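Local coordinates for protein OxyR (Porphyromonas gingivalis, PDB 3HO7) that probably activates transcription in response to oxidative stress as a LysR-type DNA-binding regulator, of which this chain is the regulatory domain, at residues P31-E36 with G208-A213; I65-A70 with P185-R190; L79-E84 with S216-L221. One frame throughout, in Å; residues are numbered along the deposited sequence.

Contact 1 of 3, residues P31-E36 with G208-A213; sequences PIWKKE and GLLRSA
Helix-to-helix packing in the regulatory domain joins I32, W33 and E36, near the end of helix 22-36, to L209 and L210 of helix 200-211 and to S212 and A213, which follow in the chain. L209 makes most of the contact from helix 200-211. With CG anti to the carbonyl carbon (chi1 -77°), its isobutyl end is carried to E36 and W33. CD1 of L209 reaches CD1 of W33 at 4.1 Å, at the edge of the indole and near its plane. The aliphatic part of E36 lies across the same leucine, with CG of E36 3.6 Å from CD2 of L209. CD1 of I32 reaches S212 and A213, 3.9 Å from both OG of S212 and CA of A213. OG of S212 turns back on its own segment and bonds O of L209 at 2.8 Å, approaching from 31° outside the carbonyl plane. L210 adds a looser touch, its CD2 4.4 Å from CZ2 of W33, and also packs on L25 and V29. W33 also packs on F30, I42 and V44, and on T138 of the second subunit. The two segments are thus held together by apolar contact, with the serine hydroxyl bonded within its own segment and the carboxylate end of E36 at the exposed margin.

Contact 2 of 3, residues I65-A70 with P185-R190; sequences IIASKA and PVREVR
I65 meets V189 through its CG2 branch, 3.8 Å from CG1 of V189, the two side chains crossing at a slant; strand 11-17 packs on I65 through I15 and V17. I66 forms an antiparallel hydrogen-bonded pair with R190: N of I66 donates to O of R190 at 2.9 Å, and N of R190 returns the bond to O of I66 at 2.8 Å, both nearly straight at the hydrogen. The strand ends at I66, and A67 begins the loop. CB of A67 rests 3.7 Å from CD of R187, whose extended chain carries the guanidinium on to T20 and E83, and the carbonyl O of A67 is linked to N of E188 by a water that donates to the first and accepts from the second. S68 brings its backbone O over the chain of R190, 3.7 Å from CD; this buried oxygen has no polar partner in the model. K69 closes the contact. A bend at its last torsion (chi4 62°) turns NZ to E188, where it meets the syn lone pair of OE2 at 2.8 Å and bonds OE1 weakly. E188 OE1 also takes NH1 of R190 at 2.7 Å, in a bond that is bent (130° at the hydrogen) and tilted 32° from the guanidinium plane, while CG of K69 lies over one face of that guanidinium. NE of R190 is salt-bridged to D77. The shared carboxylate probably offsets the two nearby positive charges. The antiparallel pairing joins the end of strand 63-66 to the long central strand 184-194 of this periplasmic-binding-protein-like LysR domain.

Contact 3 of 3, residues L79-E84 with S216-L221; sequences LLYYEE and SDMHKL
One backbone hydrogen bond ties M218 to Y82: N of Y82 donates to O of M218 at 3.0 Å and nearly straight (168°), the same oxygen lying at the edge of the tyrosine ring. Two apolar pairs flank it, CB of M218 with CB of Y81 at 4.1 Å and CE1 of Y82 with CB of L221 at 4.3 Å. The ring of Y82 is held between two leucines, CB of L221 over one face and CD1 of L79 over the opposite one, both offset toward the rim. Van der Waals contacts with backbone atoms add to these. The first bond of the M218 side chain points toward the strand, and the bend at its last torsion (chi3 87°) curls CE to 3.3 Å from O of Y82; CD1 of Y82 lies 3.6 Å from N of L221. H219 makes a close carbon contact, CD2 3.7 Å from O of L80, and S216 CA covers one face of its imidazole; NE2 bonds O of R211 in helix 200-211. The carboxylate of E83 is directed elsewhere, to R187 and to N of L164. On the strand, L80 and Y81 sit opposite the single residue V189 of strand 184-194, a classic beta bulge, beside which the 3-10 turn 216-219 is docked on strand 75-89.

How the contacts relate
Contacts 2 and 3 share one sheet, their centres about 10 Å apart: strand 184-194 pairs with strand 63-66 in contact 2 and with strand 75-89 of contact 3. N of V189 lies 2.8 Å from O of Y81, a probable hydrogen bond. Contact 1 is about 19 Å from contact 2 and about 16 Å from contact 3, centre to centre, yet touches both. O of R211 and NE2 of H219 are 2.6 Å apart, a probable hydrogen bond. CD2 of L210 is 4.2 Å from CD1 of I65, and CD1 of L210 is 3.7 Å from CD1 of L80. Along the chain, contact 2 is nested inside the loop closed by contact 1, whereas contact 3 crosses both.

Contact 1 of 3, residues P31-E36 with G208-A213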
loop_
_atom_site.group_PDB
_atom_site.type_symbol
_atom_site.label_atom_id
_atom_site.label_comp_id
_atom_site.label_asym_id
_atom_site.label_seq_id
_atom_site.Cartn_x
_atom_site.Cartn_y
_atom_site.Cartn_z
ATOM N N PRO A 31 -9.126 11.145 -14.257
ATOM C CA PRO A 31 -9.700 11.505 -15.552
ATOM C C PRO A 31 -10.660 12.685 -15.444
ATOM O O PRO A 31 -10.722 13.518 -16.346
ATOM C CB PRO A 31 -10.456 10.237 -15.961
ATOM C CG PRO A 31 -9.757 9.136 -15.240
ATOM C CD PRO A 31 -9.355 9.730 -13.922
ATOM N N ILE A 32 -11.398 12.762 -14.340
ATOM C CA ILE A 32 -12.363 13.842 -14.150
ATOM C C ILE A 32 -11.675 15.182 -13.891
ATOM O O ILE A 32 -12.156 16.228 -14.331
ATOM C CB ILE A 32 -13.359 13.524 -13.021
ATOM C CG1 ILE A 32 -14.161 12.267 -13.367
ATOM C CG2 ILE A 32 -14.289 14.703 -12.782
ATOM C CD1 ILE A 32 -15.114 11.824 -12.277
ATOM N N TRP A 33 -10.553 15.151 -13.178
ATOM C CA TRP A 33 -9.785 16.366 -12.926
ATOM C C TRP A 33 -9.244 16.936 -14.228
ATOM O O TRP A 33 -9.359 18.133 -14.491
ATOM C CB TRP A 33 -8.617 16.104 -11.974
ATOM C CG TRP A 33 -9.004 15.966 -10.542
ATOM C CD1 TRP A 33 -10.197 16.307 -9.975
ATOM C CD2 TRP A 33 -8.176 15.486 -9.476
ATOM N NE1 TRP A 33 -10.172 16.046 -8.626
ATOM C CE2 TRP A 33 -8.941 15.543 -8.295
ATOM C CE3 TRP A 33 -6.865 15.001 -9.410
ATOM C CZ2 TRP A 33 -8.439 15.136 -7.059
ATOM C CZ3 TRP A 33 -6.369 14.598 -8.182
ATOM C CH2 TRP A 33 -7.154 14.667 -7.024
ATOM N N LYS A 34 -8.646 16.067 -15.035
ATOM C CA LYS A 34 -8.049 16.482 -16.294
ATOM C C LYS A 34 -8.983 17.405 -17.066
ATOM O O LYS A 34 -8.577 18.476 -17.517
ATOM C CB LYS A 34 -7.699 15.263 -17.149
ATOM C CG LYS A 34 -6.950 15.608 -18.423
ATOM C CD LYS A 34 -5.612 16.258 -18.106
ATOM C CE LYS A 34 -4.735 15.323 -17.283
ATOM N NZ LYS A 34 -3.390 15.904 -17.026
ATOM N N LYS A 35 -10.235 16.984 -17.208
ATOM C CA LYS A 35 -11.203 17.727 -18.010
ATOM C C LYS A 35 -11.834 18.916 -17.280
ATOM O O LYS A 35 -12.089 19.954 -17.888
ATOM C CB LYS A 35 -12.289 16.789 -18.556
ATOM C CG LYS A 35 -12.967 15.929 -17.504
ATOM C CD LYS A 35 -14.069 15.073 -18.116
ATOM C CE LYS A 35 -13.512 14.072 -19.120
ATOM N NZ LYS A 35 -13.003 14.735 -20.355
ATOM N N GLU A 36 -12.079 18.770 -15.981
ATOM C CA GLU A 36 -12.717 19.838 -15.206
ATOM C C GLU A 36 -11.731 20.807 -14.556
ATOM O O GLU A 36 -12.047 21.981 -14.354
ATOM C CB GLU A 36 -13.653 19.260 -14.139
ATOM C CG GLU A 36 -15.134 19.458 -14.432
ATOM C CD GLU A 36 -15.686 18.443 -15.410
ATOM O OE1 GLU A 36 -15.637 17.235 -15.101
ATOM O OE2 GLU A 36 -16.183 18.854 -16.481
ATOM N N GLY A 208 -17.795 18.582 -5.507
ATOM C CA GLY A 208 -18.630 18.074 -6.587
ATOM C C GLY A 208 -17.943 17.013 -7.423
ATOM O O GLY A 208 -18.525 15.972 -7.722
ATOM N N LEU A 209 -16.693 17.273 -7.800
ATOM C CA LEU A 209 -15.956 16.354 -8.662
ATOM C C LEU A 209 -15.697 15.011 -7.985
ATOM O O LEU A 209 -15.838 13.957 -8.599
ATOM C CB LEU A 209 -14.637 16.980 -9.123
ATOM C CG LEU A 209 -14.759 18.025 -10.234
ATOM C CD1 LEU A 209 -13.426 18.712 -10.484
ATOM C CD2 LEU A 209 -15.288 17.388 -11.513
ATOM N N LEU A 210 -15.318 15.053 -6.716
ATOM C CA LEU A 210 -15.060 13.824 -5.982
ATOM C C LEU A 210 -16.340 13.012 -5.811
ATOM O O LEU A 210 -16.350 11.800 -6.028
ATOM C CB LEU A 210 -14.418 14.133 -4.628
ATOM C CG LEU A 210 -12.980 14.653 -4.694
ATOM C CD1 LEU A 210 -12.550 15.218 -3.349
ATOM C CD2 LEU A 210 -12.031 13.549 -5.139
ATOM N N ARG A 211 -17.424 13.684 -5.437
ATOM C CA ARG A 211 -18.706 13.005 -5.269
ATOM C C ARG A 211 -19.190 12.405 -6.586
ATOM O O ARG A 211 -19.790 11.332 -6.603
ATOM C CB ARG A 211 -19.757 13.954 -4.695
ATOM C CG ARG A 211 -19.418 14.503 -3.320
ATOM C CD ARG A 211 -20.567 15.317 -2.760
ATOM N NE ARG A 211 -21.773 14.508 -2.606
ATOM C CZ ARG A 211 -22.986 15.007 -2.395
ATOM N NH1 ARG A 211 -23.161 16.320 -2.316
ATOM N NH2 ARG A 211 -24.025 14.194 -2.268
ATOM N N SER A 212 -18.919 13.097 -7.690
ATOM C CA SER A 212 -19.322 12.614 -9.006
ATOM C C SER A 212 -18.445 11.451 -9.458
ATOM O O SER A 212 -18.696 10.839 -10.498
ATOM C CB SER A 212 -19.256 13.740 -10.039
ATOM O OG SER A 212 -17.933 13.908 -10.524
ATOM N N ALA A 213 -17.410 11.159 -8.677
ATOM C CA ALA A 213 -16.475 10.090 -9.008
ATOM C C ALA A 213 -16.997 8.731 -8.556
ATOM O O ALA A 213 -16.458 7.694 -8.939
ATOM C CB ALA A 213 -15.111 10.368 -8.392
#

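Contact 2 of 3, residues I65-A70 with P185-R190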
loop_
_atom_site.group_PDB
_atom_site.type_symbol
_atom_site.label_atom_id
_atom_site.label_comp_id
_atom_site.label_asym_id
_atom_site.label_seq_id
_atom_site.Cartn_x
_atom_site.Cartn_y
_atom_site.Cartn_z
ATOM N N ILE A 65 -8.327 14.335 1.836
ATOM C CA ILE A 65 -9.363 13.320 1.736
ATOM C C ILE A 65 -9.138 12.299 2.841
ATOM O O ILE A 65 -8.118 11.610 2.865
ATOM C CB ILE A 65 -9.328 12.624 0.366
ATOM C CG1 ILE A 65 -9.343 13.666 -0.756
ATOM C CG2 ILE A 65 -10.495 11.658 0.228
ATOM C CD1 ILE A 65 -9.124 13.085 -2.138
ATOM N N ILE A 66 -10.088 12.218 3.766
ATOM C CA ILE A 66 -9.935 11.375 4.944
ATOM C C ILE A 66 -11.135 10.451 5.135
ATOM O O ILE A 66 -12.153 10.597 4.457
ATOM C CB ILE A 66 -9.742 12.227 6.209
ATOM C CG1 ILE A 66 -10.948 13.146 6.416
ATOM C CG2 ILE A 66 -8.457 13.042 6.107
ATOM C CD1 ILE A 66 -10.840 14.042 7.637
ATOM N N ALA A 67 -11.005 9.503 6.060
ATOM C CA ALA A 67 -12.059 8.528 6.323
ATOM C C ALA A 67 -12.684 8.750 7.698
ATOM O O ALA A 67 -12.971 7.796 8.423
ATOM C CB ALA A 67 -11.506 7.114 6.213
ATOM N N SER A 68 -12.890 10.013 8.051
ATOM C CA SER A 68 -13.453 10.372 9.345
ATOM C C SER A 68 -13.595 11.885 9.462
ATOM O O SER A 68 -13.029 12.631 8.663
ATOM C CB SER A 68 -12.556 9.856 10.471
ATOM O OG SER A 68 -11.271 10.453 10.403
ATOM N N LYS A 69 -14.352 12.334 10.459
ATOM C CA LYS A 69 -14.432 13.755 10.759
ATOM C C LYS A 69 -13.107 14.205 11.358
ATOM O O LYS A 69 -12.471 13.458 12.103
ATOM C CB LYS A 69 -15.586 14.050 11.722
ATOM C CG LYS A 69 -16.966 13.850 11.113
ATOM C CD LYS A 69 -18.073 14.080 12.130
ATOM C CE LYS A 69 -19.436 13.778 11.530
ATOM N NZ LYS A 69 -19.546 12.348 11.127
ATOM N N ALA A 70 -12.683 15.417 11.017
ATOM C CA ALA A 70 -11.420 15.943 11.516
ATOM C C ALA A 70 -11.510 16.235 13.009
ATOM O O ALA A 70 -10.551 16.023 13.749
ATOM C CB ALA A 70 -11.023 17.197 10.751
ATOM N N PRO A 185 -21.278 -2.249 8.575
ATOM C CA PRO A 185 -20.341 -1.186 8.915
ATOM C C PRO A 185 -19.961 -0.341 7.706
ATOM O O PRO A 185 -19.666 -0.878 6.636
ATOM C CB PRO A 185 -19.118 -1.950 9.434
ATOM C CG PRO A 185 -19.219 -3.298 8.818
ATOM C CD PRO A 185 -20.681 -3.588 8.724
ATOM N N VAL A 186 -19.976 0.975 7.881
ATOM C CA VAL A 186 -19.544 1.890 6.836
ATOM C C VAL A 186 -18.617 2.952 7.412
ATOM O O VAL A 186 -18.770 3.370 8.560
ATOM C CB VAL A 186 -20.734 2.605 6.167
ATOM C CG1 VAL A 186 -21.868 1.625 5.924
ATOM C CG2 VAL A 186 -21.205 3.768 7.026
ATOM N N ARG A 187 -17.650 3.381 6.609
ATOM C CA ARG A 187 -16.853 4.540 6.967
ATOM C C ARG A 187 -17.314 5.710 6.116
ATOM O O ARG A 187 -17.943 5.521 5.075
ATOM C CB ARG A 187 -15.361 4.282 6.747
ATOM C CG ARG A 187 -14.932 4.285 5.294
ATOM C CD ARG A 187 -13.436 4.091 5.189
ATOM N NE ARG A 187 -13.004 3.922 3.809
ATOM C CZ ARG A 187 -11.743 3.708 3.454
ATOM N NH1 ARG A 187 -10.800 3.638 4.384
ATOM N NH2 ARG A 187 -11.428 3.562 2.174
ATOM N N GLU A 188 -17.013 6.920 6.567
ATOM C CA GLU A 188 -17.361 8.108 5.807
ATOM C C GLU A 188 -16.106 8.718 5.213
ATOM O O GLU A 188 -15.148 9.008 5.929
ATOM C CB GLU A 188 -18.087 9.126 6.689
ATOM C CG GLU A 188 -17.266 9.631 7.861
ATOM C CD GLU A 188 -18.049 10.560 8.764
ATOM O OE1 GLU A 188 -18.786 11.423 8.240
ATOM O OE2 GLU A 188 -17.930 10.425 10.001
ATOM N N VAL A 189 -16.105 8.886 3.895
ATOM C CA VAL A 189 -15.009 9.546 3.209
ATOM C C VAL A 189 -15.355 11.024 3.091
ATOM O O VAL A 189 -16.408 11.378 2.565
ATOM C CB VAL A 189 -14.775 8.939 1.812
ATOM C CG1 VAL A 189 -13.621 9.638 1.113
ATOM C CG2 VAL A 189 -14.506 7.443 1.924
ATOM N N ARG A 190 -14.477 11.881 3.600
ATOM C CA ARG A 190 -14.768 13.305 3.682
ATOM C C ARG A 190 -13.617 14.134 3.137
ATOM O O ARG A 190 -12.482 13.666 3.071
ATOM C CB ARG A 190 -15.061 13.702 5.132
ATOM C CG ARG A 190 -16.114 12.824 5.803
ATOM C CD ARG A 190 -16.393 13.259 7.235
ATOM N NE ARG A 190 -17.026 14.572 7.291
ATOM C CZ ARG A 190 -18.334 14.771 7.180
ATOM N NH1 ARG A 190 -19.152 13.742 7.005
ATOM N NH2 ARG A 190 -18.822 16.001 7.242
HETATM O O HOH W 1 -15.379 6.781 9.068
#

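Contact 3 of 3, residues L79-E84 with S216-L221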
loop_
_atom_site.group_PDB
_atom_site.type_symbol
_atom_site.label_atom_id
_atom_site.label_comp_id
_atom_site.label_asym_id
_atom_site.label_seq_id
_atom_site.Cartn_x
_atom_site.Cartn_y
_atom_site.Cartn_z
ATOM N N LEU A 79 -18.966 15.843 3.815
ATOM C CA LEU A 79 -19.197 14.478 3.374
ATOM C C LEU A 79 -19.014 14.337 1.867
ATOM O O LEU A 79 -19.505 15.156 1.087
ATOM C CB LEU A 79 -20.599 14.017 3.782
ATOM C CG LEU A 79 -21.000 12.596 3.383
ATOM C CD1 LEU A 79 -20.060 11.574 4.020
ATOM C CD2 LEU A 79 -22.442 12.315 3.770
ATOM N N LEU A 80 -18.293 13.301 1.465
ATOM C CA LEU A 80 -18.156 12.971 0.054
ATOM C C LEU A 80 -18.989 11.734 -0.253
ATOM O O LEU A 80 -19.811 11.740 -1.167
ATOM C CB LEU A 80 -16.689 12.740 -0.312
ATOM C CG LEU A 80 -15.773 13.947 -0.099
ATOM C CD1 LEU A 80 -14.357 13.640 -0.557
ATOM C CD2 LEU A 80 -16.328 15.165 -0.830
ATOM N N TYR A 81 -18.789 10.682 0.536
ATOM C CA TYR A 81 -19.552 9.450 0.377
ATOM C C TYR A 81 -19.312 8.490 1.536
ATOM O O TYR A 81 -18.300 8.589 2.238
ATOM C CB TYR A 81 -19.201 8.766 -0.947
ATOM C CG TYR A 81 -17.741 8.398 -1.089
ATOM C CD1 TYR A 81 -17.297 7.112 -0.803
ATOM C CD2 TYR A 81 -16.809 9.332 -1.516
ATOM C CE1 TYR A 81 -15.960 6.772 -0.936
ATOM C CE2 TYR A 81 -15.473 9.005 -1.649
ATOM C CZ TYR A 81 -15.054 7.726 -1.360
ATOM O OH TYR A 81 -13.720 7.409 -1.496
ATOM N N TYR A 82 -20.250 7.570 1.732
ATOM C CA TYR A 82 -20.080 6.489 2.693
ATOM C C TYR A 82 -19.527 5.277 1.966
ATOM O O TYR A 82 -19.660 5.157 0.752
ATOM C CB TYR A 82 -21.409 6.142 3.367
ATOM C CG TYR A 82 -21.961 7.244 4.236
ATOM C CD1 TYR A 82 -22.939 8.107 3.758
ATOM C CD2 TYR A 82 -21.501 7.429 5.534
ATOM C CE1 TYR A 82 -23.444 9.120 4.547
ATOM C CE2 TYR A 82 -22.002 8.441 6.332
ATOM C CZ TYR A 82 -22.974 9.283 5.832
ATOM O OH TYR A 82 -23.480 10.294 6.614
ATOM N N GLU A 83 -18.902 4.374 2.708
ATOM C CA GLU A 83 -18.299 3.209 2.091
ATOM C C GLU A 83 -18.307 2.045 3.061
ATOM O O GLU A 83 -17.798 2.151 4.176
ATOM C CB GLU A 83 -16.870 3.518 1.652
ATOM C CG GLU A 83 -16.184 2.365 0.942
ATOM C CD GLU A 83 -14.849 2.766 0.347
ATOM O OE1 GLU A 83 -14.190 3.656 0.919
ATOM O OE2 GLU A 83 -14.461 2.189 -0.687
ATOM N N GLU A 84 -18.926 0.949 2.648
ATOM C CA GLU A 84 -19.013 -0.230 3.487
ATOM C C GLU A 84 -17.699 -0.979 3.617
ATOM O O GLU A 84 -16.957 -1.129 2.652
ATOM C CB GLU A 84 -20.071 -1.193 2.947
ATOM C CG GLU A 84 -21.495 -0.799 3.263
ATOM C CD GLU A 84 -22.461 -1.958 3.122
ATOM O OE1 GLU A 84 -22.024 -3.121 3.224
ATOM O OE2 GLU A 84 -23.662 -1.701 2.917
ATOM N N SER A 216 -24.000 7.428 -7.094
ATOM C CA SER A 216 -24.784 8.323 -6.246
ATOM C C SER A 216 -25.358 7.630 -5.013
ATOM O O SER A 216 -25.510 8.254 -3.964
ATOM C CB SER A 216 -25.908 8.984 -7.052
ATOM O OG SER A 216 -26.815 8.016 -7.547
ATOM N N ASP A 217 -25.679 6.347 -5.141
ATOM C CA ASP A 217 -26.188 5.577 -4.009
ATOM C C ASP A 217 -25.305 5.748 -2.774
ATOM O O ASP A 217 -25.798 5.750 -1.645
ATOM C CB ASP A 217 -26.290 4.093 -4.364
ATOM C CG ASP A 217 -27.551 3.761 -5.136
ATOM O OD1 ASP A 217 -28.239 4.697 -5.599
ATOM O OD2 ASP A 217 -27.856 2.558 -5.278
ATOM N N MET A 218 -24.000 5.887 -2.999
ATOM C CA MET A 218 -23.037 6.006 -1.907
ATOM C C MET A 218 -23.088 7.375 -1.235
ATOM O O MET A 218 -22.553 7.552 -0.143
ATOM C CB MET A 218 -21.613 5.731 -2.401
ATOM C CG MET A 218 -21.436 4.393 -3.102
ATOM S SD MET A 218 -19.709 4.021 -3.461
ATOM C CE MET A 218 -19.190 3.240 -1.930
ATOM N N HIS A 219 -23.729 8.342 -1.885
ATOM C CA HIS A 219 -23.792 9.693 -1.334
ATOM C C HIS A 219 -24.613 9.742 -0.051
ATOM O O HIS A 219 -24.472 10.665 0.749
ATOM C CB HIS A 219 -24.349 10.689 -2.356
ATOM C CG HIS A 219 -23.482 10.872 -3.563
ATOM N ND1 HIS A 219 -23.967 11.356 -4.759
ATOM C CD2 HIS A 219 -22.166 10.625 -3.763
ATOM C CE1 HIS A 219 -22.984 11.408 -5.641
ATOM N NE2 HIS A 219 -21.881 10.969 -5.063
ATOM N N LYS A 220 -25.469 8.745 0.144
ATOM C CA LYS A 220 -26.330 8.696 1.320
ATOM C C LYS A 220 -26.305 7.323 1.984
ATOM O O LYS A 220 -26.161 6.301 1.315
ATOM C CB LYS A 220 -27.769 9.064 0.948
ATOM C CG LYS A 220 -27.943 10.486 0.452
ATOM C CD LYS A 220 -29.406 10.782 0.147
ATOM C CE LYS A 220 -29.598 12.208 -0.350
ATOM N NZ LYS A 220 -31.015 12.490 -0.722
ATOM N N LEU A 221 -26.448 7.312 3.306
ATOM C CA LEU A 221 -26.497 6.067 4.060
ATOM C C LEU A 221 -27.722 5.261 3.644
ATOM O O LEU A 221 -28.857 5.726 3.773
ATOM C CB LEU A 221 -26.538 6.352 5.562
ATOM C CG LEU A 221 -26.466 5.140 6.493
ATOM C CD1 LEU A 221 -25.131 4.427 6.329
ATOM C CD2 LEU A 221 -26.680 5.564 7.940
#